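Local coordinates for uncharacterized protein (Saccharomonospora viridis, PDB 3RMQ), which is of unknown function but binds a zinc ion and belongs to the zf-HC3 zinc-finger family, at residues A[59-64]-A[91-96]; A[5-10]-A[64-69]. The protein carries 1 engineered substitution. All blocks are in the same frame, centred on the assembly; numbering follows the deposited sequence.

Contact 1. Residues A[59-64]-A[91-96]; sequences CPVCTI and ITRLAE. With ZN (zinc ion), chain B.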
loop_
_atom_site.group_PDB
_atom_site.type_symbol
_atom_site.label_atom_id
_atom_site.label_comp_id
_atom_site.label_asym_id
_atom_site.label_seq_id
_atom_site.Cartn_x
_atom_site.Cartn_y
_atom_site.Cartn_z
ATOM N N CYS A 59 2.197 4.157 0.551
ATOM C CA CYS A 59 2.600 2.837 1.044
ATOM C C CYS A 59 2.988 1.989 -0.169
ATOM O O CYS A 59 2.162 1.751 -1.054
ATOM C CB CYS A 59 1.417 2.159 1.793
ATOM S SG CYS A 59 1.824 0.413 2.250
ATOM N N PRO A 60 4.268 1.572 -0.277
ATOM C CA PRO A 60 4.636 0.808 -1.486
ATOM C C PRO A 60 3.840 -0.481 -1.609
ATOM O O PRO A 60 3.485 -0.900 -2.714
ATOM C CB PRO A 60 6.128 0.473 -1.253
ATOM C CG PRO A 60 6.611 1.605 -0.362
ATOM C CD PRO A 60 5.427 1.856 0.581
ATOM N N VAL A 61 3.565 -1.141 -0.481
ATOM C CA VAL A 61 2.885 -2.439 -0.551
ATOM C C VAL A 61 1.433 -2.286 -1.029
ATOM O O VAL A 61 0.968 -3.002 -1.930
ATOM C CB VAL A 61 2.924 -3.122 0.832
ATOM C CG1 VAL A 61 2.129 -4.396 0.794
ATOM C CG2 VAL A 61 4.424 -3.397 1.203
ATOM N N CYS A 62 0.726 -1.343 -0.431
ATOM C CA CYS A 62 -0.645 -1.049 -0.857
ATOM C C CYS A 62 -0.709 -0.649 -2.346
ATOM O O CYS A 62 -1.660 -1.017 -3.045
ATOM C CB CYS A 62 -1.244 0.110 -0.029
ATOM S SG CYS A 62 -1.876 -0.378 1.558
ATOM N N THR A 63 0.250 0.142 -2.809
ATOM C CA THR A 63 0.227 0.633 -4.207
ATOM C C THR A 63 0.329 -0.553 -5.182
ATOM O O THR A 63 -0.416 -0.641 -6.146
ATOM C CB THR A 63 1.399 1.639 -4.483
ATOM O OG1 THR A 63 1.314 2.775 -3.590
ATOM C CG2 THR A 63 1.356 2.161 -5.976
ATOM N N ILE A 64 1.277 -1.467 -4.914
ATOM C CA ILE A 64 1.481 -2.648 -5.750
ATOM C C ILE A 64 0.279 -3.600 -5.583
ATOM O O ILE A 64 -0.204 -4.159 -6.564
ATOM C CB ILE A 64 2.787 -3.393 -5.367
ATOM C CG1 ILE A 64 4.024 -2.527 -5.660
ATOM C CG2 ILE A 64 2.882 -4.774 -6.066
ATOM C CD1 ILE A 64 4.008 -1.893 -6.973
ATOM N N ILE A 91 9.209 -5.611 1.746
ATOM C CA ILE A 91 9.281 -6.694 0.768
ATOM C C ILE A 91 8.633 -7.930 1.339
ATOM O O ILE A 91 7.872 -8.607 0.657
ATOM C CB ILE A 91 10.752 -6.988 0.345
ATOM C CG1 ILE A 91 11.368 -5.725 -0.286
ATOM C CG2 ILE A 91 10.803 -8.173 -0.623
ATOM C CD1 ILE A 91 12.925 -5.829 -0.527
ATOM N N THR A 92 8.922 -8.258 2.587
ATOM C CA THR A 92 8.357 -9.493 3.109
ATOM C C THR A 92 6.851 -9.290 3.345
ATOM O O THR A 92 6.060 -10.227 3.191
ATOM C CB THR A 92 9.114 -10.016 4.352
ATOM O OG1 THR A 92 9.007 -9.067 5.409
ATOM C CG2 THR A 92 10.590 -10.245 4.005
ATOM N N ARG A 93 6.437 -8.062 3.652
ATOM C CA ARG A 93 5.007 -7.768 3.745
ATOM C C ARG A 93 4.310 -7.922 2.358
ATOM O O ARG A 93 3.218 -8.485 2.263
ATOM C CB ARG A 93 4.802 -6.356 4.320
ATOM C CG ARG A 93 3.350 -5.982 4.555
ATOM C CD ARG A 93 3.257 -4.572 5.292
ATOM N NE ARG A 93 3.984 -4.604 6.565
ATOM C CZ ARG A 93 4.780 -3.635 7.032
ATOM N NH1 ARG A 93 4.964 -2.519 6.347
ATOM N NH2 ARG A 93 5.406 -3.777 8.207
ATOM N N LEU A 94 4.947 -7.450 1.275
ATOM C CA LEU A 94 4.353 -7.615 -0.071
ATOM C C LEU A 94 4.267 -9.102 -0.440
ATOM O O LEU A 94 3.320 -9.525 -1.109
ATOM C CB LEU A 94 5.188 -6.913 -1.141
ATOM C CG LEU A 94 4.667 -6.977 -2.588
ATOM C CD1 LEU A 94 3.302 -6.350 -2.686
ATOM C CD2 LEU A 94 5.628 -6.254 -3.525
ATOM N N ALA A 95 5.270 -9.886 -0.054
ATOM C CA ALA A 95 5.257 -11.326 -0.367
ATOM C C ALA A 95 4.095 -12.056 0.315
ATOM O O ALA A 95 3.682 -13.126 -0.132
ATOM C CB ALA A 95 6.585 -11.994 0.000
ATOM N N GLU A 96 3.582 -11.498 1.400
ATOM C CA GLU A 96 2.457 -12.116 2.083
ATOM C C GLU A 96 1.163 -11.861 1.306
ATOM O O GLU A 96 0.191 -12.598 1.443
ATOM C CB GLU A 96 2.345 -11.586 3.523
ATOM C CG GLU A 96 3.336 -12.218 4.506
ATOM C CD GLU A 96 3.034 -13.707 4.815
ATOM O OE1 GLU A 96 3.975 -14.446 5.196
ATOM O OE2 GLU A 96 1.856 -14.138 4.690
HETATM ZN ZN ZN B . -0.291 -0.084 3.157
#
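Val-61 points at helix 88-97 and lies against Leu-94, whose CA atom is the nearest to its own, 5.4 Å away; the two side chains slide past one another in opposite directions. The CG1 methyl of Val-61 lies 4.0 Å from CA of Leu-94, against the root of that side chain, while CG2 leans toward the Leu-94 backbone N. With CG anti to the backbone N (chi1 -179°), Leu-94 brings both its methyls to Ile-64, which it crosses at about a right angle; Leu-94 CD1 meets Ile-64 CG2 at 3.8 Å. The rest of Ile-64 runs off toward Ile-77 and Leu-80 of helix 74-81. On the zinc-facing side of this apolar row, Arg-93 CG flanks Val-61 CG1 at 4.3 Å. No hydrogen bond crosses between the segments, and the helices lie nearly alongside one another, at 31°. Helix 60-69, the earlier of the two in sequence, begins at a CxxC motif of a zinc finger: Cys-59 SG and Cys-62 SG bind the zinc ion at 2.4 Å and 2.3 Å, and His-17 and Cys-36 complete a site of three cysteines and one histidine. Val-61, between the two ligands in sequence, turns its side chain the other way from that of Cys-62, toward helix 88-97, and also touches Cys-36. Cys-59 is the N-cap, its sulfur receiving an almost straight bond from Cys-62 N (N-H...SG 173°), which probably tempers the charge on the thiolate. Cys-59 O is gripped twice: Thr-63 OG1 lies 2.9 Å from Cys-59 O, above the carbonyl plane, and Thr-63 N reaches the same oxygen from the opposite face.

Contact 2. Residues A[5-10]-A[64-69]; sequences QRYLWQ and IALAKA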
loop_
_atom_site.group_PDB
_atom_site.type_symbol
_atom_site.label_atom_id
_atom_site.label_comp_id
_atom_site.label_asym_id
_atom_site.label_seq_id
_atom_site.Cartn_x
_atom_site.Cartn_y
_atom_site.Cartn_z
ATOM N N GLN A 5 -16.271 3.632 -5.122
ATOM C CA GLN A 5 -15.191 2.869 -5.736
ATOM C C GLN A 5 -14.799 1.748 -4.798
ATOM O O GLN A 5 -14.918 1.895 -3.585
ATOM C CB GLN A 5 -13.976 3.779 -6.018
ATOM C CG GLN A 5 -14.331 4.877 -7.058
ATOM C CD GLN A 5 -13.132 5.717 -7.461
ATOM O OE1 GLN A 5 -12.031 5.513 -6.954
ATOM N NE2 GLN A 5 -13.357 6.703 -8.346
ATOM N N ARG A 6 -14.261 0.655 -5.347
ATOM C CA ARG A 6 -13.933 -0.507 -4.520
ATOM C C ARG A 6 -12.756 -0.194 -3.614
ATOM O O ARG A 6 -12.710 -0.671 -2.468
ATOM C CB ARG A 6 -13.575 -1.695 -5.396
ATOM C CG ARG A 6 -13.087 -2.934 -4.596
ATOM C CD ARG A 6 -14.235 -3.542 -3.724
ATOM N NE ARG A 6 -13.701 -4.658 -2.956
ATOM C CZ ARG A 6 -13.449 -5.875 -3.457
ATOM N NH1 ARG A 6 -13.751 -6.184 -4.734
ATOM N NH2 ARG A 6 -12.931 -6.802 -2.665
ATOM N N TYR A 7 -11.781 0.576 -4.127
ATOM C CA TYR A 7 -10.581 0.869 -3.333
ATOM C C TYR A 7 -10.360 2.372 -3.258
ATOM O O TYR A 7 -10.441 3.068 -4.269
ATOM C CB TYR A 7 -9.332 0.278 -4.000
ATOM C CG TYR A 7 -9.401 -1.230 -4.129
ATOM C CD1 TYR A 7 -9.267 -2.040 -3.003
ATOM C CD2 TYR A 7 -9.691 -1.830 -5.354
ATOM C CE1 TYR A 7 -9.337 -3.420 -3.108
ATOM C CE2 TYR A 7 -9.780 -3.212 -5.464
ATOM C CZ TYR A 7 -9.617 -3.987 -4.330
ATOM O OH TYR A 7 -9.703 -5.361 -4.394
ATOM N N LEU A 8 -9.974 2.845 -2.089
ATOM C CA LEU A 8 -9.703 4.292 -1.911
ATOM C C LEU A 8 -8.427 4.442 -1.093
ATOM O O LEU A 8 -8.016 3.501 -0.387
ATOM C CB LEU A 8 -10.850 4.991 -1.178
ATOM C CG LEU A 8 -12.186 5.142 -1.964
ATOM C CD1 LEU A 8 -13.215 5.708 -1.074
ATOM C CD2 LEU A 8 -11.970 6.075 -3.232
ATOM N N TRP A 9 -7.831 5.627 -1.160
ATOM C CA TRP A 9 -6.631 5.934 -0.402
ATOM C C TRP A 9 -6.991 6.540 0.945
ATOM O O TRP A 9 -8.016 7.253 1.051
ATOM C CB TRP A 9 -5.741 6.932 -1.215
ATOM C CG TRP A 9 -5.213 6.305 -2.470
ATOM C CD1 TRP A 9 -5.851 6.212 -3.698
ATOM C CD2 TRP A 9 -3.938 5.647 -2.626
ATOM N NE1 TRP A 9 -5.026 5.526 -4.592
ATOM C CE2 TRP A 9 -3.851 5.201 -3.968
ATOM C CE3 TRP A 9 -2.851 5.407 -1.753
ATOM C CZ2 TRP A 9 -2.718 4.491 -4.469
ATOM C CZ3 TRP A 9 -1.697 4.705 -2.266
ATOM C CH2 TRP A 9 -1.663 4.269 -3.599
ATOM N N GLN A 10 -6.142 6.298 1.951
ATOM C CA GLN A 10 -6.287 6.963 3.242
ATOM C C GLN A 10 -4.933 7.042 3.939
ATOM O O GLN A 10 -4.261 6.012 4.093
ATOM C CB GLN A 10 -7.290 6.189 4.133
ATOM C CG GLN A 10 -7.363 6.694 5.595
ATOM C CD GLN A 10 -7.838 8.139 5.676
ATOM O OE1 GLN A 10 -8.884 8.471 5.116
ATOM N NE2 GLN A 10 -7.058 9.013 6.343
ATOM N N ILE A 64 1.277 -1.467 -4.914
ATOM C CA ILE A 64 1.481 -2.648 -5.750
ATOM C C ILE A 64 0.279 -3.600 -5.583
ATOM O O ILE A 64 -0.204 -4.159 -6.564
ATOM C CB ILE A 64 2.787 -3.393 -5.367
ATOM C CG1 ILE A 64 4.024 -2.527 -5.660
ATOM C CG2 ILE A 64 2.882 -4.774 -6.066
ATOM C CD1 ILE A 64 4.008 -1.893 -6.973
ATOM N N ALA A 65 -0.192 -3.799 -4.345
ATOM C CA ALA A 65 -1.381 -4.660 -4.112
ATOM C C ALA A 65 -2.594 -4.160 -4.913
ATOM O O ALA A 65 -3.318 -4.947 -5.521
ATOM C CB ALA A 65 -1.704 -4.752 -2.660
ATOM N N LEU A 66 -2.806 -2.842 -4.921
ATOM C CA LEU A 66 -3.900 -2.229 -5.699
ATOM C C LEU A 66 -3.731 -2.480 -7.207
ATOM O O LEU A 66 -4.677 -2.947 -7.897
ATOM C CB LEU A 66 -3.948 -0.718 -5.419
ATOM C CG LEU A 66 -5.043 0.044 -6.178
ATOM C CD1 LEU A 66 -6.443 -0.583 -5.949
ATOM C CD2 LEU A 66 -5.056 1.545 -5.766
ATOM N N ALA A 67 -2.536 -2.208 -7.754
ATOM C CA ALA A 67 -2.310 -2.526 -9.178
ATOM C C ALA A 67 -2.637 -3.990 -9.478
ATOM O O ALA A 67 -3.261 -4.317 -10.473
ATOM C CB ALA A 67 -0.858 -2.241 -9.577
ATOM N N LYS A 68 -2.181 -4.883 -8.618
ATOM C CA LYS A 68 -2.415 -6.303 -8.847
ATOM C C LYS A 68 -3.930 -6.607 -8.815
ATOM O O LYS A 68 -4.444 -7.321 -9.712
ATOM C CB LYS A 68 -1.679 -7.131 -7.800
ATOM C CG LYS A 68 -1.834 -8.653 -7.983
ATOM C CD LYS A 68 -1.066 -9.174 -9.179
ATOM C CE LYS A 68 -1.302 -10.688 -9.312
ATOM N NZ LYS A 68 -0.544 -11.301 -10.421
ATOM N N ALA A 69 -4.625 -6.050 -7.801
ATOM C CA ALA A 69 -6.051 -6.270 -7.607
ATOM C C ALA A 69 -6.791 -5.774 -8.818
ATOM O O ALA A 69 -7.843 -6.306 -9.153
ATOM C CB ALA A 69 -6.569 -5.518 -6.370
#
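Leu-66 drives its forked end between the two aromatic side chains that strand 7-10 extends from alternate positions, Tyr-7 and Trp-9. One prong, CD1, fills the angle where the tyrosine ring leaves its backbone, 3.5 Å from Tyr-7 CD2 and 3.6 Å from Tyr-7 CB, so it presses on the root of the ring. The other prong, CD2, meets the benzo part of the indole at Trp-9 CZ2, 4.0 Å away. Carried out from the helix with CG anti to the backbone N (chi1 180°), the leucine thus forms a knob in the gap between the two aromatic side chains. One turn further on, the small methyl of Ala-69 receives the far end of the tyrosine, its CB lying 3.7 Å from Tyr-7 OH. Tyr-7 therefore spans the two helix positions, Leu-66 at its base and Ala-69 by its hydroxyl. On the ring itself, Arg-6 CG packs over one face, 3.4 Å above the plane and offset toward the rim. No hydrogen bond joins strand and helix, and the contact lies at the surface. The strand runs almost antiparallel to the helix and pairs with strand 15-20, whose Val-18 touches both aromatic side chains; other residues of helix 60-69, Ile-64, Ala-65 and Ala-67 among them, pack on helices 74-81 and 88-97.

From the N terminus, strand 7-12 comes first, and contact 2 closes a long loop from it to the C-terminal half of helix 60-69, taking in strand 15-20, the small hairpin 32-33/39-40 and all four zinc ligands. Contact 1 starts from the N-terminal half of the same helix and closes a shorter loop over helix 74-81 to helix 88-97. The two loops cross, since their segments alternate along the chain, and they share Ile-64. Trp-9 CH2 also packs on Thr-63 OG1 at 3.3 Å, joining the contacts directly. Helix 60-69 thus links the beta-rich, zinc-binding N-terminal part to the helical C-terminal part.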